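Local structure of geranyltranstransferase (Thermotoga neapolitana, 4WK5) at residues L63-G68 against E76-V81; E69-E74 against L199-D204; A153-L158 against Y182-G187; I173-V178 against K250-Q255; F219-D224 against K258-K263. The protein probably acts as a magnesium-dependent prenyltransferase that builds isoprenoid chains. One frame throughout, in Å; residues are numbered along the deposited sequence.

Interaction 1: residues L63-G68 against E76-V81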
# COMPACT_ATOMS: atom_id res chain seq x y z
N LEU A 63 -16.19 12.68 -8.61
CA LEU A 63 -16.15 13.83 -7.72
C LEU A 63 -14.85 14.62 -7.86
O LEU A 63 -14.86 15.85 -7.91
CB LEU A 63 -16.36 13.38 -6.27
CG LEU A 63 -16.45 14.41 -5.15
CD1 LEU A 63 -17.69 15.31 -5.37
CD2 LEU A 63 -16.54 13.66 -3.82
N VAL A 64 -13.72 13.92 -7.95
CA VAL A 64 -12.45 14.60 -8.19
C VAL A 64 -12.52 15.43 -9.49
O VAL A 64 -12.11 16.60 -9.51
CB VAL A 64 -11.29 13.60 -8.28
CG1 VAL A 64 -10.00 14.31 -8.70
CG2 VAL A 64 -11.12 12.88 -6.93
N LEU A 65 -13.06 14.84 -10.55
CA LEU A 65 -13.15 15.56 -11.82
C LEU A 65 -14.11 16.74 -11.76
O LEU A 65 -13.84 17.78 -12.35
CB LEU A 65 -13.56 14.62 -12.95
CG LEU A 65 -12.54 13.54 -13.31
CD1 LEU A 65 -12.96 12.82 -14.59
CD2 LEU A 65 -11.16 14.15 -13.47
N THR A 66 -15.24 16.59 -11.07
CA THR A 66 -16.21 17.69 -11.05
C THR A 66 -15.72 18.84 -10.18
O THR A 66 -15.87 20.00 -10.55
CB THR A 66 -17.61 17.23 -10.59
OG1 THR A 66 -17.60 16.96 -9.18
CG2 THR A 66 -18.05 15.99 -11.40
N VAL A 67 -15.13 18.52 -9.02
CA VAL A 67 -14.61 19.57 -8.15
C VAL A 67 -13.47 20.29 -8.86
O VAL A 67 -13.39 21.53 -8.86
CB VAL A 67 -14.11 19.00 -6.80
CG1 VAL A 67 -13.37 20.07 -6.01
CG2 VAL A 67 -15.29 18.44 -5.99
N GLY A 68 -12.57 19.52 -9.46
CA GLY A 68 -11.47 20.10 -10.20
C GLY A 68 -11.91 20.97 -11.35
O GLY A 68 -11.33 22.04 -11.59
N GLU A 76 -5.29 16.91 -16.85
CA GLU A 76 -4.38 15.76 -16.84
C GLU A 76 -3.99 15.31 -15.43
O GLU A 76 -4.08 14.12 -15.11
CB GLU A 76 -3.12 16.07 -17.65
CG GLU A 76 -2.11 14.93 -17.69
CD GLU A 76 -2.73 13.59 -18.06
OE1 GLU A 76 -3.60 13.54 -18.95
OE2 GLU A 76 -2.33 12.57 -17.45
N ARG A 77 -3.53 16.25 -14.62
CA ARG A 77 -3.18 15.96 -13.23
C ARG A 77 -4.41 15.54 -12.44
O ARG A 77 -4.33 14.73 -11.52
CB ARG A 77 -2.51 17.17 -12.57
CG ARG A 77 -1.10 17.47 -13.07
CD ARG A 77 -0.41 18.48 -12.17
NE ARG A 77 1.00 18.16 -11.96
CZ ARG A 77 2.01 18.88 -12.43
NH1 ARG A 77 3.26 18.51 -12.18
NH2 ARG A 77 1.78 19.98 -13.13
N LEU A 78 -5.56 16.09 -12.82
CA LEU A 78 -6.82 15.76 -12.17
C LEU A 78 -7.17 14.29 -12.45
O LEU A 78 -7.59 13.55 -11.56
CB LEU A 78 -7.93 16.69 -12.66
CG LEU A 78 -9.16 17.02 -11.81
CD1 LEU A 78 -8.77 17.65 -10.48
CD2 LEU A 78 -10.07 17.95 -12.61
N VAL A 79 -6.99 13.88 -13.71
CA VAL A 79 -7.30 12.50 -14.10
C VAL A 79 -6.44 11.51 -13.31
O VAL A 79 -6.94 10.49 -12.84
CB VAL A 79 -7.09 12.28 -15.61
CG1 VAL A 79 -7.11 10.80 -15.96
CG2 VAL A 79 -8.16 13.05 -16.40
N ASP A 80 -5.15 11.83 -13.15
CA ASP A 80 -4.24 11.01 -12.36
C ASP A 80 -4.72 10.79 -10.93
O ASP A 80 -4.71 9.65 -10.44
CB ASP A 80 -2.84 11.65 -12.31
CG ASP A 80 -2.11 11.55 -13.64
OD1 ASP A 80 -2.47 10.68 -14.45
OD2 ASP A 80 -1.18 12.35 -13.84
N VAL A 81 -5.15 11.87 -10.28
CA VAL A 81 -5.67 11.82 -8.92
C VAL A 81 -6.96 11.00 -8.90
O VAL A 81 -7.13 10.14 -8.02
CB VAL A 81 -5.94 13.24 -8.34
CG1 VAL A 81 -6.60 13.16 -6.97
CG2 VAL A 81 -4.64 14.03 -8.27
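Leu78 faces Val64, Leu65 and Gly68 across a helical hairpin, in which the chain leaves helix 59-70, turns within a few residues and comes back as helix 75-96. The two short segments run antiparallel, with axes 9.0 Å apart at closest approach and directions 152° apart. All the residues that touch are buried, and the contact between the segments is made by apolar groups and backbone atoms. Among the side chains, Leu65 and Leu78 meet branch against branch, Leu65 CD2 standing 3.9 Å from Leu78 CG, and Val79 CG2 lies a little farther from the same Leu65 CD2. Val64 passes Leu78 in the opposite direction and carries the packing one helical turn along, where Val64 CG1 meets Val81 CG1 at 4.0 Å. In both valines CG1 is anti to the backbone N (chi1 173° in Val64), which brings these two methyl groups together. Short, apolar valines suit a fully buried interface, where their methyl groups meet directly. Helices 23-36 and 175-201 enclose the hairpin further, with Ile28 against Leu65 and Ala196 against Val81. The remaining contacts are between side chain and backbone. Leu78 CD1 rests 3.6 Å from Val64 O. Glycine suits position 68 because its bare CA leaves the leucine room to approach, and Gly68 CA receives Leu78 CD2 at 3.5 Å.

Interaction 2: residues E69-E74 against L199-D204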
# COMPACT_ATOMS: atom_id res chain seq x y z
N GLU A 69 -12.93 20.54 -12.08
CA GLU A 69 -13.42 21.35 -13.18
C GLU A 69 -14.05 22.64 -12.65
O GLU A 69 -13.91 23.71 -13.26
CB GLU A 69 -14.42 20.58 -14.04
CG GLU A 69 -14.75 21.31 -15.35
CD GLU A 69 -15.76 20.57 -16.21
OE1 GLU A 69 -16.28 19.55 -15.74
OE2 GLU A 69 -16.02 21.02 -17.34
N ASP A 70 -14.74 22.54 -11.52
CA ASP A 70 -15.37 23.71 -10.91
C ASP A 70 -14.35 24.79 -10.52
O ASP A 70 -14.67 25.98 -10.57
CB ASP A 70 -16.19 23.32 -9.68
CG ASP A 70 -17.60 22.88 -10.03
OD1 ASP A 70 -18.11 23.25 -11.11
OD2 ASP A 70 -18.21 22.17 -9.20
N ILE A 71 -13.14 24.41 -10.14
CA ILE A 71 -12.18 25.41 -9.68
C ILE A 71 -11.04 25.64 -10.68
O ILE A 71 -10.06 26.32 -10.37
CB ILE A 71 -11.58 25.04 -8.30
CG1 ILE A 71 -10.76 23.75 -8.38
CG2 ILE A 71 -12.69 24.93 -7.26
CD1 ILE A 71 -10.04 23.43 -7.09
N GLY A 72 -11.18 25.07 -11.88
CA GLY A 72 -10.25 25.32 -12.97
C GLY A 72 -8.92 24.59 -12.90
O GLY A 72 -7.89 25.13 -13.28
N VAL A 73 -8.95 23.34 -12.43
CA VAL A 73 -7.74 22.54 -12.43
C VAL A 73 -7.54 21.88 -13.79
O VAL A 73 -8.49 21.40 -14.41
CB VAL A 73 -7.76 21.46 -11.32
CG1 VAL A 73 -6.64 20.46 -11.52
CG2 VAL A 73 -7.67 22.11 -9.94
N GLU A 74 -6.30 21.92 -14.25
CA GLU A 74 -5.85 21.23 -15.45
C GLU A 74 -6.27 19.77 -15.44
O GLU A 74 -6.04 19.06 -14.46
CB GLU A 74 -4.32 21.33 -15.57
CG GLU A 74 -3.52 21.23 -14.26
CD GLU A 74 -3.63 22.46 -13.35
OE1 GLU A 74 -4.37 23.41 -13.69
OE2 GLU A 74 -2.98 22.45 -12.28
N LEU A 199 -5.62 21.34 -3.58
CA LEU A 199 -4.16 21.30 -3.47
C LEU A 199 -3.51 21.55 -4.83
O LEU A 199 -2.55 22.32 -4.94
CB LEU A 199 -3.69 19.95 -2.91
CG LEU A 199 -3.70 19.84 -1.38
CD1 LEU A 199 -3.57 18.39 -0.92
CD2 LEU A 199 -2.61 20.71 -0.76
N LEU A 200 -4.04 20.91 -5.87
CA LEU A 200 -3.52 21.08 -7.22
C LEU A 200 -3.62 22.53 -7.70
O LEU A 200 -2.77 23.00 -8.46
CB LEU A 200 -4.26 20.17 -8.20
CG LEU A 200 -4.12 18.66 -7.96
CD1 LEU A 200 -4.82 17.86 -9.03
CD2 LEU A 200 -2.66 18.31 -7.91
N LYS A 201 -4.66 23.23 -7.25
CA LYS A 201 -4.93 24.60 -7.68
C LYS A 201 -4.24 25.63 -6.78
O LYS A 201 -4.14 26.80 -7.13
CB LYS A 201 -6.44 24.86 -7.73
CG LYS A 201 -6.86 26.16 -8.41
CD LYS A 201 -6.50 26.15 -9.89
CE LYS A 201 -7.00 27.39 -10.60
NZ LYS A 201 -6.61 27.38 -12.04
N GLY A 202 -3.77 25.18 -5.62
CA GLY A 202 -3.12 26.06 -4.67
C GLY A 202 -4.08 26.82 -3.78
O GLY A 202 -3.71 27.82 -3.16
N LEU A 203 -5.32 26.35 -3.70
CA LEU A 203 -6.33 26.96 -2.85
C LEU A 203 -6.40 26.26 -1.49
O LEU A 203 -6.13 25.07 -1.38
CB LEU A 203 -7.70 26.91 -3.53
CG LEU A 203 -7.77 27.42 -4.96
CD1 LEU A 203 -9.15 27.19 -5.56
CD2 LEU A 203 -7.40 28.90 -5.02
N ASP A 204 -6.77 27.01 -0.45
CA ASP A 204 -6.89 26.45 0.89
C ASP A 204 -7.98 25.38 0.93
O ASP A 204 -9.09 25.61 0.45
CB ASP A 204 -7.19 27.55 1.91
CG ASP A 204 -7.13 27.06 3.34
OD1 ASP A 204 -6.00 26.92 3.87
OD2 ASP A 204 -8.20 26.81 3.93
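Lys201 reaches across from the end of helix 175-201 to the turn that follows helix 59-70, and each part of its chain finds something to lie against. Lys201 CB rests against two methyl groups, 3.7 Å from Val73 CG2 and 3.9 Å from Ile71 CD1. With CG anti to the backbone N (chi1 -169°) and a single bend at chi2, the extended remainder slides along the turn. CG and CD of the lysine pass alongside Ile71 O, and Lys201 CE comes to 3.2 Å from Ile71 O. At the tip, Lys201 NZ donates to Gly72 O over 2.9 Å; the C=O...N angle is 126° and the nitrogen stands well above the carbonyl plane. A lysine suits such a rim, its methylenes packing on apolar neighbours while the ammonium binds a backbone oxygen at the surface. Both segments are helix ends closed by Schellman motifs, with Gly72 and Gly202 as the C-prime residues; their positive phi angles are readily adopted by glycine. Glu74 then takes the N-cap position of the next helix, its carboxylate in the neighbourhood of the lysine tip without touching it. Toward the interior, Val73 CG1 meets Leu200 CD1 at 4.0 Å, the two side chains crossing at about a right angle, and Leu78 and Val81 of helix 75-96 back this pair. On the outer side Ile71 CD1 lies 4.2 Å from Leu203 CD1.

Interaction 3: residues A153-L158 against Y182-G187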
# COMPACT_ATOMS: atom_id res chain seq x y z
N ALA A 153 -4.81 7.18 3.29
CA ALA A 153 -4.75 5.73 3.16
C ALA A 153 -4.70 5.07 4.53
O ALA A 153 -5.40 4.09 4.78
CB ALA A 153 -3.52 5.32 2.33
N TYR A 154 -3.84 5.59 5.40
CA TYR A 154 -3.71 4.99 6.72
C TYR A 154 -5.00 5.17 7.54
O TYR A 154 -5.41 4.24 8.23
CB TYR A 154 -2.52 5.58 7.45
CG TYR A 154 -2.21 4.83 8.72
CD1 TYR A 154 -1.78 3.50 8.67
CD2 TYR A 154 -2.37 5.42 9.96
CE1 TYR A 154 -1.51 2.78 9.84
CE2 TYR A 154 -2.10 4.72 11.13
CZ TYR A 154 -1.67 3.40 11.06
OH TYR A 154 -1.39 2.71 12.22
N LYS A 155 -5.62 6.34 7.46
CA LYS A 155 -6.92 6.55 8.10
C LYS A 155 -7.99 5.56 7.62
O LYS A 155 -8.75 4.99 8.42
CB LYS A 155 -7.42 7.98 7.86
CG LYS A 155 -6.86 8.99 8.85
CD LYS A 155 -7.62 10.31 8.77
CE LYS A 155 -7.05 11.34 9.74
NZ LYS A 155 -7.59 12.71 9.49
N LEU A 156 -8.04 5.34 6.32
CA LEU A 156 -8.98 4.39 5.75
C LEU A 156 -8.76 2.97 6.29
O LEU A 156 -9.72 2.26 6.61
CB LEU A 156 -8.88 4.43 4.21
CG LEU A 156 -9.42 5.74 3.61
CD1 LEU A 156 -8.91 5.93 2.17
CD2 LEU A 156 -10.96 5.82 3.65
N LEU A 157 -7.50 2.59 6.46
CA LEU A 157 -7.16 1.27 6.98
C LEU A 157 -7.62 1.17 8.44
O LEU A 157 -8.20 0.17 8.84
CB LEU A 157 -5.66 1.03 6.85
CG LEU A 157 -5.09 -0.35 7.26
CD1 LEU A 157 -4.82 -0.44 8.77
CD2 LEU A 157 -5.97 -1.47 6.79
N LEU A 158 -7.34 2.21 9.23
CA LEU A 158 -7.77 2.21 10.64
C LEU A 158 -9.29 2.12 10.71
O LEU A 158 -9.83 1.42 11.57
CB LEU A 158 -7.28 3.46 11.38
CG LEU A 158 -5.77 3.57 11.58
CD1 LEU A 158 -5.46 4.92 12.19
CD2 LEU A 158 -5.25 2.45 12.48
N TYR A 182 -17.00 5.62 10.77
CA TYR A 182 -17.53 6.06 9.47
C TYR A 182 -16.62 7.13 8.88
O TYR A 182 -16.32 7.14 7.70
CB TYR A 182 -18.95 6.62 9.59
CG TYR A 182 -20.03 5.56 9.59
CD1 TYR A 182 -19.87 4.37 10.31
CD2 TYR A 182 -21.23 5.76 8.91
CE1 TYR A 182 -20.86 3.41 10.31
CE2 TYR A 182 -22.21 4.80 8.91
CZ TYR A 182 -22.03 3.63 9.61
OH TYR A 182 -23.02 2.67 9.61
N SER A 183 -16.20 8.05 9.74
CA SER A 183 -15.34 9.14 9.32
C SER A 183 -14.03 8.63 8.75
O SER A 183 -13.56 9.13 7.73
CB SER A 183 -15.06 10.07 10.50
OG SER A 183 -14.07 11.02 10.16
N PHE A 184 -13.45 7.63 9.40
CA PHE A 184 -12.19 7.07 8.94
C PHE A 184 -12.36 6.15 7.73
O PHE A 184 -11.60 6.23 6.75
CB PHE A 184 -11.50 6.28 10.05
CG PHE A 184 -10.69 7.12 11.01
CD1 PHE A 184 -10.97 8.46 11.20
CD2 PHE A 184 -9.63 6.55 11.68
CE1 PHE A 184 -10.21 9.22 12.09
CE2 PHE A 184 -8.86 7.31 12.57
CZ PHE A 184 -9.15 8.64 12.77
N LYS A 185 -13.36 5.27 7.78
CA LYS A 185 -13.48 4.22 6.78
C LYS A 185 -14.00 4.71 5.42
O LYS A 185 -13.63 4.17 4.37
CB LYS A 185 -14.40 3.11 7.31
CG LYS A 185 -14.66 1.96 6.36
CD LYS A 185 -15.90 1.19 6.83
CE LYS A 185 -16.37 0.18 5.80
NZ LYS A 185 -15.35 -0.85 5.51
N THR A 186 -14.85 5.74 5.46
CA THR A 186 -15.50 6.25 4.26
C THR A 186 -15.27 7.75 4.08
O THR A 186 -14.96 8.23 2.98
CB THR A 186 -17.02 5.97 4.30
OG1 THR A 186 -17.22 4.56 4.47
CG2 THR A 186 -17.69 6.43 3.00
N GLY A 187 -15.39 8.50 5.17
CA GLY A 187 -15.21 9.94 5.14
C GLY A 187 -13.85 10.38 4.62
O GLY A 187 -13.76 11.33 3.82
O HOH W 1 -11.70 2.15 4.58
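Segments 153-158 and 182-187 cross steeply, their directions 120° apart, and approach closely (6.9 Å between axes, 4.6 Å between the CA atoms of Leu156 and Lys185), and much of the contact is of side chain with backbone. This is a tight helix crossing inside the all-alpha isoprenoid synthase fold, joining helix 143-166 to helix 175-201. The second helix widens here into a pi-type turn, in which Tyr182 O accepts from both Thr186 N and Gly187 N. Gly187 fits that turn, bringing no side chain near Ser183 O. Leu156 fills the crossing point: its CD2 touches Phe184 O and Lys185 O, each at 3.2 Å, and its CA-H points at Phe184 O as a CA-H...O contact. Phe184 works from the opposite helix. Phe184 CB lies 3.4 Å from Lys155 O, and with CG anti to the carbonyl carbon (chi1 -83°) the ring lies alongside Leu158, Leu158 CB coming to the ring edge 3.9 Å from Phe184 CD2. The aliphatic part of Lys155 reaches over one ring face. Flat and broad, phenylalanine can serve both helices and also meet Phe40 of the second subunit, so the crossing borders the dimer interface. The ammonium group of Lys185 leads away to Glu160. One water bridges the two helices, donating to Leu156 O and to Lys185 O, at 2.8 Å each.

Interaction 4: residues I173-V178 against K250-Q255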
# COMPACT_ATOMS: atom_id res chain seq x y z
N ILE A 173 -19.97 -0.62 22.07
CA ILE A 173 -19.41 0.44 21.25
C ILE A 173 -20.36 1.64 21.25
O ILE A 173 -21.55 1.50 21.01
CB ILE A 173 -19.16 -0.03 19.79
CG1 ILE A 173 -18.32 -1.31 19.77
CG2 ILE A 173 -18.47 1.07 18.99
CD1 ILE A 173 -16.95 -1.16 20.39
N SER A 174 -19.82 2.83 21.54
CA SER A 174 -20.61 4.05 21.64
C SER A 174 -20.95 4.58 20.25
O SER A 174 -20.28 4.25 19.28
CB SER A 174 -19.86 5.11 22.43
OG SER A 174 -18.73 5.59 21.71
N VAL A 175 -21.99 5.41 20.17
CA VAL A 175 -22.36 6.00 18.89
C VAL A 175 -21.22 6.87 18.39
O VAL A 175 -20.95 6.94 17.19
CB VAL A 175 -23.68 6.80 18.99
CG1 VAL A 175 -23.57 7.92 20.02
CG2 VAL A 175 -24.07 7.36 17.62
N GLU A 176 -20.51 7.51 19.32
CA GLU A 176 -19.38 8.36 18.96
C GLU A 176 -18.26 7.54 18.29
O GLU A 176 -17.66 7.99 17.31
CB GLU A 176 -18.83 9.07 20.20
CG GLU A 176 -19.75 10.17 20.76
CD GLU A 176 -20.94 9.63 21.56
OE1 GLU A 176 -21.99 10.30 21.58
OE2 GLU A 176 -20.81 8.55 22.18
N MET A 177 -18.00 6.35 18.80
CA MET A 177 -16.97 5.50 18.22
C MET A 177 -17.44 4.99 16.85
O MET A 177 -16.63 4.85 15.92
CB MET A 177 -16.64 4.32 19.14
CG MET A 177 -15.93 4.74 20.42
SD MET A 177 -15.38 3.37 21.46
CE MET A 177 -16.88 2.81 22.18
N VAL A 178 -18.73 4.74 16.71
CA VAL A 178 -19.22 4.28 15.41
C VAL A 178 -19.11 5.41 14.38
O VAL A 178 -18.67 5.18 13.24
CB VAL A 178 -20.66 3.73 15.49
CG1 VAL A 178 -21.17 3.36 14.11
CG2 VAL A 178 -20.68 2.50 16.40
N LYS A 250 -28.00 0.74 13.34
CA LYS A 250 -28.16 -0.06 14.55
C LYS A 250 -28.13 0.78 15.83
O LYS A 250 -28.92 0.56 16.74
CB LYS A 250 -27.07 -1.13 14.63
CG LYS A 250 -27.29 -2.30 13.71
CD LYS A 250 -26.29 -3.41 13.99
CE LYS A 250 -26.38 -4.53 12.96
NZ LYS A 250 -25.34 -5.57 13.23
N LYS A 251 -27.20 1.73 15.90
CA LYS A 251 -27.04 2.54 17.12
C LYS A 251 -28.12 3.61 17.29
O LYS A 251 -28.56 3.89 18.40
CB LYS A 251 -25.66 3.23 17.12
CG LYS A 251 -24.48 2.27 17.09
CD LYS A 251 -24.42 1.39 18.32
CE LYS A 251 -24.41 2.20 19.61
NZ LYS A 251 -24.20 1.32 20.80
N MET A 252 -28.52 4.23 16.18
CA MET A 252 -29.41 5.39 16.24
C MET A 252 -30.85 5.04 15.90
O MET A 252 -31.78 5.80 16.20
CB MET A 252 -28.91 6.47 15.29
CG MET A 252 -27.49 6.93 15.58
SD MET A 252 -26.91 8.14 14.38
CE MET A 252 -27.95 9.54 14.80
N GLY A 253 -31.04 3.89 15.27
CA GLY A 253 -32.33 3.55 14.69
C GLY A 253 -32.46 4.19 13.32
O GLY A 253 -31.71 5.11 12.99
N VAL A 254 -33.42 3.72 12.53
CA VAL A 254 -33.57 4.16 11.15
C VAL A 254 -33.89 5.66 11.03
O VAL A 254 -33.29 6.36 10.22
CB VAL A 254 -34.66 3.35 10.41
CG1 VAL A 254 -34.97 3.97 9.06
CG2 VAL A 254 -34.23 1.89 10.24
N GLN A 255 -34.82 6.15 11.84
CA GLN A 255 -35.24 7.55 11.73
C GLN A 255 -34.11 8.53 12.04
O GLN A 255 -33.85 9.46 11.26
CB GLN A 255 -36.43 7.84 12.64
CG GLN A 255 -37.04 9.23 12.44
CD GLN A 255 -38.21 9.52 13.36
OE1 GLN A 255 -38.43 8.81 14.34
NE2 GLN A 255 -38.97 10.56 13.04
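A lysine-to-carbonyl hydrogen bond, backed by aliphatic packing, joins Lys251 of helix 248-274 to the loop residues just ahead of helix 175-201, at a partly buried edge of the all-helical fold about 22 Å from the chain centre. Lys251 NZ donates to Ile173 O over 2.7 Å, with a C=O...N angle of 173°, so the nitrogen approaches the carbonyl oxygen almost head-on. The same nitrogen also bonds Glu170 O, and two main-chain oxygens from the loop leading into helix 175-201 thus grip one ammonium group. Bends at chi2 and chi3 (-63° and -55°) fold the chain back so that its tip lands on these carbonyls while its middle stays beside the helix; a lysine is long enough to do both. The helix itself starts at Ser174, the N-cap, whose OG accepts from Met177 N at 3.1 Å. Serine suits the place because its short hydroxyl reaches one of the amides that a helix start leaves without an intrahelical acceptor. The neighbouring Lys250 forms a salt bridge with Glu170, adding a second link to the same approach. Nearer the backbone of Lys251 the contact is aliphatic. Val175 and Met252 cross at about a right angle, with Val175 CG2 4.0 Å from Met252 CG, and both residues pack on helix 248-274 residues, Leu248 and Leu260 respectively. Val178 CG2 sits 3.9 Å from Lys251 CG.

Interaction 5: residues F219-D224 against K258-K263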
# COMPACT_ATOMS: atom_id res chain seq x y z
N PHE A 219 -22.99 9.30 3.08
CA PHE A 219 -22.92 8.28 2.03
C PHE A 219 -22.98 6.87 2.64
O PHE A 219 -23.72 6.00 2.15
CB PHE A 219 -21.65 8.48 1.21
CG PHE A 219 -21.56 7.63 -0.04
CD1 PHE A 219 -22.11 8.08 -1.24
CD2 PHE A 219 -20.89 6.41 -0.03
CE1 PHE A 219 -22.01 7.33 -2.39
CE2 PHE A 219 -20.79 5.65 -1.18
CZ PHE A 219 -21.35 6.11 -2.37
N GLN A 220 -22.21 6.63 3.70
CA GLN A 220 -22.18 5.31 4.32
C GLN A 220 -23.52 4.98 4.99
O GLN A 220 -23.97 3.84 4.95
CB GLN A 220 -21.03 5.18 5.32
CG GLN A 220 -20.84 3.75 5.86
CD GLN A 220 -19.56 3.54 6.66
OE1 GLN A 220 -18.63 4.34 6.61
NE2 GLN A 220 -19.52 2.43 7.41
N ILE A 221 -24.16 5.99 5.60
CA ILE A 221 -25.47 5.77 6.24
C ILE A 221 -26.51 5.41 5.19
O ILE A 221 -27.30 4.50 5.38
CB ILE A 221 -25.96 7.02 7.01
CG1 ILE A 221 -25.04 7.29 8.21
CG2 ILE A 221 -27.41 6.84 7.48
CD1 ILE A 221 -25.25 8.65 8.84
N TYR A 222 -26.50 6.13 4.07
CA TYR A 222 -27.43 5.83 2.99
C TYR A 222 -27.21 4.41 2.49
O TYR A 222 -28.17 3.70 2.19
CB TYR A 222 -27.29 6.82 1.84
CG TYR A 222 -27.87 8.19 2.11
CD1 TYR A 222 -29.04 8.35 2.84
CD2 TYR A 222 -27.22 9.33 1.66
CE1 TYR A 222 -29.57 9.63 3.08
CE2 TYR A 222 -27.73 10.59 1.90
CZ TYR A 222 -28.89 10.74 2.61
OH TYR A 222 -29.38 12.00 2.84
N ASP A 223 -25.95 3.98 2.42
CA ASP A 223 -25.65 2.60 2.05
C ASP A 223 -26.21 1.61 3.07
O ASP A 223 -26.76 0.57 2.69
CB ASP A 223 -24.14 2.39 1.90
CG ASP A 223 -23.78 0.95 1.59
OD1 ASP A 223 -23.81 0.58 0.40
OD2 ASP A 223 -23.48 0.19 2.54
N ASP A 224 -26.07 1.94 4.35
CA ASP A 224 -26.65 1.13 5.43
C ASP A 224 -28.14 0.95 5.23
O ASP A 224 -28.67 -0.16 5.38
CB ASP A 224 -26.43 1.78 6.79
CG ASP A 224 -24.99 1.83 7.21
OD1 ASP A 224 -24.16 1.05 6.68
OD2 ASP A 224 -24.69 2.66 8.10
N LYS A 258 -31.19 8.32 9.38
CA LYS A 258 -31.54 8.98 8.12
C LYS A 258 -31.54 10.50 8.30
O LYS A 258 -31.10 11.24 7.42
CB LYS A 258 -32.91 8.51 7.62
CG LYS A 258 -33.34 9.18 6.32
CD LYS A 258 -34.55 8.52 5.70
CE LYS A 258 -34.84 9.11 4.32
NZ LYS A 258 -35.27 10.54 4.40
N GLN A 259 -32.03 10.96 9.45
CA GLN A 259 -32.04 12.39 9.75
C GLN A 259 -30.63 12.97 9.76
O GLN A 259 -30.41 14.07 9.26
CB GLN A 259 -32.70 12.66 11.11
CG GLN A 259 -34.18 12.99 11.04
CD GLN A 259 -34.79 13.15 12.42
OE1 GLN A 259 -34.08 13.42 13.39
NE2 GLN A 259 -36.10 12.99 12.51
N LEU A 260 -29.70 12.22 10.34
CA LEU A 260 -28.30 12.65 10.38
C LEU A 260 -27.72 12.72 8.98
O LEU A 260 -27.05 13.70 8.62
CB LEU A 260 -27.47 11.70 11.24
CG LEU A 260 -26.01 12.13 11.46
CD1 LEU A 260 -25.97 13.48 12.17
CD2 LEU A 260 -25.25 11.08 12.25
N ALA A 261 -27.97 11.68 8.19
CA ALA A 261 -27.47 11.63 6.82
C ALA A 261 -28.05 12.77 5.99
O ALA A 261 -27.33 13.44 5.24
CB ALA A 261 -27.80 10.28 6.18
N ASP A 262 -29.35 13.00 6.14
CA ASP A 262 -29.99 14.07 5.40
C ASP A 262 -29.42 15.42 5.79
O ASP A 262 -29.21 16.29 4.94
CB ASP A 262 -31.51 14.07 5.64
CG ASP A 262 -32.22 12.92 4.93
OD1 ASP A 262 -31.64 12.32 4.00
OD2 ASP A 262 -33.38 12.64 5.29
N LYS A 263 -29.15 15.61 7.08
CA LYS A 263 -28.64 16.88 7.58
C LYS A 263 -27.27 17.18 7.00
O LYS A 263 -27.02 18.29 6.52
CB LYS A 263 -28.54 16.87 9.11
CG LYS A 263 -28.01 18.18 9.68
CD LYS A 263 -27.86 18.16 11.19
CE LYS A 263 -26.65 17.34 11.62
NZ LYS A 263 -26.53 17.24 13.10
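Tyr222 and Ile221, just ahead of the second aspartate-rich motif of the family, pack on Ala261 and Asp262 of helix 248-274. Axes of the two segments pass 9.0 Å apart with their directions 142° apart, and the nearest CA atoms are those of Ile221 and Ala261. Alanine suits this point, for its small CB lets the helices come close while still meeting two partners: it touches Ile221 CG2 at 3.7 Å and sits over one face of the Tyr222 ring as a CH-pi contact, offset toward the rim and 3.6 Å from CE1. Leu260 CD2 extends the apolar patch to Ile221 CD1. The tyrosine side chain, with CG anti to the carbonyl carbon (chi1 -74°), swings its hydroxyl toward the other helix, where Tyr222 OH donates to Asp262 OD1 over 2.6 Å. The carboxylate oxygen lies at the ring edge, in plane, and accepts the hydrogen bond on its anti lone pair; ring and carboxylate planes are 43° apart. In the isoprenoid synthase fold the residues beginning at Asp223 correspond to the motif that binds magnesium-diphosphate in relatives, and the contact described here flanks it on the side of helix 248-274. Asp262 is held from its other oxygen by Lys258, one turn earlier in the same helix: Lys258 NZ donates to Asp262 OD2 over 3.0 Å, on the syn lone pair, as a salt bridge. Lys288 of helix 278-289 packs beside Tyr222 and Asp262.

Three of the five contacts use helix 175-201, which threads the fold: interaction 4 at its start, interaction 3 further along and interaction 2 at its end, the first and last lying about 36 Å apart between centres. Interactions 1 and 2 share helix 59-70, touch one another and lie about 9 Å apart between centres. Interactions 4 and 5 share helix 248-274, with centres about 12 Å apart and Met252 packed on Leu260. Interactions 3 and 5 meet where Tyr182 packs on Ile221. Interaction 1 closes before 3, 4 and 5 open, whereas 2 spans interaction 3 in sequence. Distant parts of the all-helical domain are therefore tied together through a few long helices.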